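Local coordinates for N-acetylgalactosaminyltransferase 7 (Homo sapiens, PDB 6IWR), which carries a domain of the glycosyl transferase family 2 (GT-A) sequence family, joined to a C-terminal ricin-type beta-trefoil lectin domain, at residues A[474-479]-A[590-595]; A[179-184]-A[229-234]. One frame throughout, in Å; residues are numbered along the deposited sequence.

In the fold
The two contacts lie in different domains, on opposite sides of the chain's centre. Interaction 2 comes first along the chain and closes before interaction 1 opens. It belongs to the GT-A-type domain, where strand 179-186 of the mixed sheet meets the end of helix 219-230. Interaction 1 lies in the lectin domain and pairs strand 476-479 with strand 589-592 near the C-terminus. They share no strand or helix; their centres are about 51 Å apart and their nearest atoms about 34 Å. Each is thus local to its own domain. One packs a crossover connection against a sheet, and the other joins the two ends of a beta-trefoil.

Interaction 1: A[474-479]-A[590-595]; sequences WGEIRG and EMNNIH
E476 and N592 face each other in an antiparallel strand pair of the beta-trefoil, joining a strand near its start to the last strand, 589-592. N592 ND2 donates to E476 OE1 at 2.8 Å, nearly in its amide plane and on the anti lone pair. R478 holds the same carboxylate side-on: NE is 2.6 Å from E476 OE1, a salt bridge, and NH1 bonds to OE2. OE1 thus takes two donors, with NE coming from above the carboxylate plane. This fixes the E476 carboxylate on the face shared by R478, E590 and N592. The backbones are joined in register, with R478 N to E590 O and E590 N to R478 O both at 2.9 Å. On the other face M591 CE packs 4.0 Å from I477 CG1, and both side chains touch F511.

The chain turns a corner at G475. Before it, chi1 of 63° brings the W474 indole back to N593. The N593 amide stacks over one face of the indole, the planes 12° apart, and ND2 makes a weak bond to W474 O. N593 CB adds a CH-pi contact, 3.9 Å from the centroid of the W474 six-membered ring.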
loop_
_atom_site.group_PDB
_atom_site.type_symbol
_atom_site.label_atom_id
_atom_site.label_comp_id
_atom_site.label_asym_id
_atom_site.label_seq_id
_atom_site.Cartn_x
_atom_site.Cartn_y
_atom_site.Cartn_z
ATOM N N TRP A 474 -15.085 16.517 -17.009
ATOM C CA TRP A 474 -14.681 15.531 -16.017
ATOM C C TRP A 474 -15.472 14.254 -16.258
ATOM O O TRP A 474 -16.541 14.270 -16.872
ATOM C CB TRP A 474 -14.894 16.041 -14.581
ATOM C CG TRP A 474 -16.337 16.308 -14.259
ATOM C CD1 TRP A 474 -17.047 17.446 -14.520
ATOM C CD2 TRP A 474 -17.248 15.404 -13.645
ATOM N NE1 TRP A 474 -18.344 17.313 -14.098
ATOM C CE2 TRP A 474 -18.498 16.062 -13.559
ATOM C CE3 TRP A 474 -17.135 14.097 -13.157
ATOM C CZ2 TRP A 474 -19.627 15.455 -12.999
ATOM C CZ3 TRP A 474 -18.262 13.494 -12.595
ATOM C CH2 TRP A 474 -19.488 14.178 -12.516
ATOM N N GLY A 475 -14.937 13.146 -15.765
ATOM C CA GLY A 475 -15.651 11.886 -15.813
ATOM C C GLY A 475 -14.745 10.703 -16.099
ATOM O O GLY A 475 -13.519 10.786 -15.925
ATOM N N GLU A 476 -15.350 9.585 -16.504
ATOM C CA GLU A 476 -14.597 8.499 -17.112
ATOM C C GLU A 476 -13.988 8.973 -18.432
ATOM O O GLU A 476 -14.524 9.858 -19.113
ATOM C CB GLU A 476 -15.509 7.298 -17.363
ATOM C CG GLU A 476 -16.527 7.528 -18.483
ATOM C CD GLU A 476 -17.438 6.343 -18.745
ATOM O OE1 GLU A 476 -18.194 6.394 -19.739
ATOM O OE2 GLU A 476 -17.401 5.353 -17.989
ATOM N N ILE A 477 -12.858 8.383 -18.790
ATOM C CA ILE A 477 -12.277 8.557 -20.112
ATOM C C ILE A 477 -12.441 7.223 -20.823
ATOM O O ILE A 477 -11.642 6.295 -20.643
ATOM C CB ILE A 477 -10.817 9.010 -20.055
ATOM C CG1 ILE A 477 -10.728 10.349 -19.315
ATOM C CG2 ILE A 477 -10.272 9.169 -21.468
ATOM C CD1 ILE A 477 -9.298 10.881 -19.126
ATOM N N ARG A 478 -13.501 7.116 -21.610
ATOM C CA ARG A 478 -13.932 5.859 -22.191
ATOM C C ARG A 478 -13.540 5.806 -23.657
ATOM O O ARG A 478 -13.567 6.816 -24.357
ATOM C CB ARG A 478 -15.446 5.700 -22.037
ATOM C CG ARG A 478 -16.029 4.488 -22.730
ATOM C CD ARG A 478 -17.533 4.584 -22.732
ATOM N NE ARG A 478 -18.052 4.342 -21.394
ATOM C CZ ARG A 478 -18.544 3.181 -20.962
ATOM N NH1 ARG A 478 -18.983 3.070 -19.709
ATOM N NH2 ARG A 478 -18.582 2.133 -21.768
ATOM N N GLY A 479 -13.166 4.617 -24.120
ATOM C CA GLY A 479 -12.860 4.444 -25.535
ATOM C C GLY A 479 -14.127 4.518 -26.372
ATOM O O GLY A 479 -15.104 3.800 -26.113
ATOM N N GLU A 590 -14.212 9.444 -25.297
ATOM C CA GLU A 590 -15.228 10.299 -24.705
ATOM C C GLU A 590 -14.904 10.559 -23.239
ATOM O O GLU A 590 -14.247 9.754 -22.564
ATOM C CB GLU A 590 -16.643 9.701 -24.807
ATOM C CG GLU A 590 -16.783 8.281 -25.292
ATOM C CD GLU A 590 -18.250 7.867 -25.426
ATOM O OE1 GLU A 590 -19.112 8.695 -25.111
ATOM O OE2 GLU A 590 -18.555 6.730 -25.853
ATOM N N MET A 591 -15.375 11.698 -22.734
ATOM C CA MET A 591 -15.314 11.972 -21.302
ATOM C C MET A 591 -16.733 12.186 -20.800
ATOM O O MET A 591 -17.360 13.212 -21.078
ATOM C CB MET A 591 -14.425 13.170 -20.975
ATOM C CG MET A 591 -13.999 13.257 -19.495
ATOM S SD MET A 591 -12.783 14.584 -19.251
ATOM C CE MET A 591 -11.758 13.981 -17.919
ATOM N N ASN A 592 -17.219 11.224 -20.043
ATOM C CA ASN A 592 -18.594 11.196 -19.585
ATOM C C ASN A 592 -18.616 11.412 -18.090
ATOM O O ASN A 592 -17.823 10.805 -17.359
ATOM C CB ASN A 592 -19.242 9.867 -19.951
ATOM C CG ASN A 592 -19.047 9.544 -21.387
ATOM O OD1 ASN A 592 -19.405 10.345 -22.234
ATOM N ND2 ASN A 592 -18.414 8.408 -21.683
ATOM N N ASN A 593 -19.507 12.287 -17.649
ATOM C CA ASN A 593 -19.699 12.456 -16.218
ATOM C C ASN A 593 -20.178 11.154 -15.623
ATOM O O ASN A 593 -21.073 10.496 -16.159
ATOM C CB ASN A 593 -20.721 13.547 -15.899
ATOM C CG ASN A 593 -20.289 14.911 -16.359
ATOM O OD1 ASN A 593 -21.134 15.765 -16.596
ATOM N ND2 ASN A 593 -18.980 15.123 -16.508
ATOM N N ILE A 594 -19.574 10.782 -14.516
ATOM C CA ILE A 594 -20.082 9.699 -13.701
ATOM C C ILE A 594 -20.822 10.316 -12.524
ATOM O O ILE A 594 -20.258 11.107 -11.761
ATOM C CB ILE A 594 -18.946 8.781 -13.249
ATOM C CG1 ILE A 594 -18.258 8.250 -14.496
ATOM C CG2 ILE A 594 -19.506 7.640 -12.444
ATOM C CD1 ILE A 594 -19.226 7.647 -15.473
ATOM N N HIS A 595 -22.100 9.986 -12.405
ATOM C CA HIS A 595 -22.952 10.511 -11.350
ATOM C C HIS A 595 -23.135 9.457 -10.271
ATOM O O HIS A 595 -23.446 8.299 -10.563
ATOM C CB HIS A 595 -24.311 10.949 -11.897
ATOM C CG HIS A 595 -24.345 12.374 -12.353
ATOM N ND1 HIS A 595 -23.220 13.053 -12.770
ATOM C CD2 HIS A 595 -25.372 13.250 -12.464
ATOM C CE1 HIS A 595 -23.551 14.281 -13.124
ATOM N NE2 HIS A 595 -24.852 14.428 -12.947
#

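Interaction 2: A[179-184]-A[229-234]; sequences LAEIVL and QKAKLG
E181 crosses to L233 because its CG sits between the backbone N and the carbonyl carbon (chi1 68°) and the rest of the chain is extended (chi2 -180°). The carboxylate is carried from strand 179-186 to the loop that follows helix 219-230. V183 turns CG2 beside its backbone N, anti to its carbonyl carbon, and this methyl meets A231.

The loop is part of a parallel crossover. The chain leaves strand 209-213, runs through helix 219-230 and continues into strand 236-240, passing strands 179-186 and 149-155 on the way. A231 is the first residue to leave helical angles. From K230 to G234 the chain runs roughly against A180 to V183, 154° apart.

L233 N donates to E181 OE2 at 3.1 Å. The bond is fairly straight, but it arrives from above the carboxylate plane. A water donates to E181 OE1 at 2.8 Å and to K230 O at 3.0 Å, and accepts from K232 N. It therefore links the strand's carboxylate to the last turn of the helix.

V183 CG2 lies 3.6 Å from A231 CB. A180 CB rests 3.8 Å from G234 CA and 3.9 Å from L233 CB. The L233 side chain crosses that of E181 at about a right angle, with CD2 alongside the carboxylate.

E181 is buried, and its two oxygens have further partners: K210 forms a salt bridge to OE1 and S150 OG bonds to OE2. The lysine and the several donors would probably keep this carboxylate ionised, so one buried charge ties three neighbouring strands and the helix-end loop together.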
loop_
_atom_site.group_PDB
_atom_site.type_symbol
_atom_site.label_atom_id
_atom_site.label_comp_id
_atom_site.label_asym_id
_atom_site.label_seq_id
_atom_site.Cartn_x
_atom_site.Cartn_y
_atom_site.Cartn_z
ATOM N N LEU A 179 -11.745 19.703 37.328
ATOM C CA LEU A 179 -12.226 18.522 36.625
ATOM C C LEU A 179 -13.596 18.160 37.172
ATOM O O LEU A 179 -13.710 17.515 38.215
ATOM C CB LEU A 179 -11.253 17.375 36.804
ATOM C CG LEU A 179 -11.080 16.493 35.577
ATOM C CD1 LEU A 179 -10.927 15.050 35.997
ATOM C CD2 LEU A 179 -12.198 16.652 34.581
ATOM N N ALA A 180 -14.647 18.550 36.459
ATOM C CA ALA A 180 -15.995 18.335 36.969
ATOM C C ALA A 180 -16.458 16.887 36.838
ATOM O O ALA A 180 -17.282 16.437 37.646
ATOM C CB ALA A 180 -16.970 19.261 36.244
ATOM N N GLU A 181 -15.960 16.156 35.835
ATOM C CA GLU A 181 -16.399 14.807 35.487
ATOM C C GLU A 181 -15.662 14.393 34.220
ATOM O O GLU A 181 -15.262 15.238 33.415
ATOM C CB GLU A 181 -17.922 14.736 35.255
ATOM C CG GLU A 181 -18.358 15.488 33.998
ATOM C CD GLU A 181 -19.858 15.457 33.721
ATOM O OE1 GLU A 181 -20.552 14.572 34.287
ATOM O OE2 GLU A 181 -20.332 16.326 32.931
ATOM N N ILE A 182 -15.488 13.088 34.046
ATOM C CA ILE A 182 -14.975 12.523 32.810
ATOM C C ILE A 182 -16.080 11.637 32.263
ATOM O O ILE A 182 -16.417 10.608 32.864
ATOM C CB ILE A 182 -13.678 11.729 33.014
ATOM C CG1 ILE A 182 -12.552 12.647 33.541
ATOM C CG2 ILE A 182 -13.290 11.057 31.694
ATOM C CD1 ILE A 182 -11.247 11.912 33.934
ATOM N N VAL A 183 -16.659 12.040 31.140
ATOM C CA VAL A 183 -17.788 11.341 30.535
ATOM C C VAL A 183 -17.269 10.508 29.370
ATOM O O VAL A 183 -16.817 11.060 28.359
ATOM C CB VAL A 183 -18.860 12.335 30.063
ATOM C CG1 VAL A 183 -19.890 11.630 29.167
ATOM C CG2 VAL A 183 -19.524 12.995 31.247
ATOM N N LEU A 184 -17.313 9.185 29.504
ATOM C CA LEU A 184 -16.980 8.310 28.388
ATOM C C LEU A 184 -18.266 8.016 27.635
ATOM O O LEU A 184 -19.292 7.713 28.253
ATOM C CB LEU A 184 -16.320 7.012 28.855
ATOM C CG LEU A 184 -15.209 7.068 29.910
ATOM C CD1 LEU A 184 -14.866 5.650 30.362
ATOM C CD2 LEU A 184 -13.937 7.818 29.449
ATOM N N GLN A 229 -24.337 16.581 25.344
ATOM C CA GLN A 229 -25.641 16.603 25.990
ATOM C C GLN A 229 -25.649 15.819 27.296
ATOM O O GLN A 229 -26.360 16.184 28.239
ATOM C CB GLN A 229 -26.684 16.069 25.028
ATOM C CG GLN A 229 -26.656 16.838 23.770
ATOM C CD GLN A 229 -27.578 16.277 22.727
ATOM O OE1 GLN A 229 -27.612 15.069 22.488
ATOM N NE2 GLN A 229 -28.333 17.160 22.080
ATOM N N LYS A 230 -24.867 14.752 27.375
ATOM C CA LYS A 230 -24.816 13.939 28.577
ATOM C C LYS A 230 -23.754 14.408 29.553
ATOM O O LYS A 230 -23.684 13.877 30.666
ATOM C CB LYS A 230 -24.597 12.464 28.212
ATOM C CG LYS A 230 -25.869 11.801 27.636
ATOM C CD LYS A 230 -25.534 10.687 26.657
ATOM C CE LYS A 230 -26.726 9.777 26.424
ATOM N NZ LYS A 230 -27.505 9.614 27.688
ATOM N N ALA A 231 -22.948 15.397 29.179
ATOM C CA ALA A 231 -21.853 15.874 30.021
ATOM C C ALA A 231 -22.251 17.275 30.443
ATOM O O ALA A 231 -21.982 18.248 29.744
ATOM C CB ALA A 231 -20.519 15.860 29.298
ATOM N N LYS A 232 -22.900 17.365 31.598
ATOM C CA LYS A 232 -23.644 18.556 31.970
ATOM C C LYS A 232 -22.981 19.386 33.055
ATOM O O LYS A 232 -23.353 20.552 33.219
ATOM C CB LYS A 232 -25.033 18.167 32.460
ATOM C CG LYS A 232 -25.823 17.361 31.489
ATOM C CD LYS A 232 -26.864 16.608 32.254
ATOM C CE LYS A 232 -28.089 16.357 31.427
ATOM N NZ LYS A 232 -29.259 16.744 32.272
ATOM N N LEU A 233 -22.009 18.818 33.784
ATOM C CA LEU A 233 -21.462 19.436 34.992
ATOM C C LEU A 233 -20.444 20.540 34.714
ATOM O O LEU A 233 -20.320 21.477 35.506
ATOM C CB LEU A 233 -20.798 18.376 35.840
ATOM C CG LEU A 233 -21.607 17.528 36.791
ATOM C CD1 LEU A 233 -23.061 17.484 36.401
ATOM C CD2 LEU A 233 -20.997 16.148 36.810
ATOM N N GLY A 234 -19.648 20.428 33.662
ATOM C CA GLY A 234 -18.553 21.349 33.496
ATOM C C GLY A 234 -18.940 22.625 32.765
ATOM O O GLY A 234 -19.872 22.719 31.970
HETATM O O HOH W 1 -23.210 14.781 33.523
#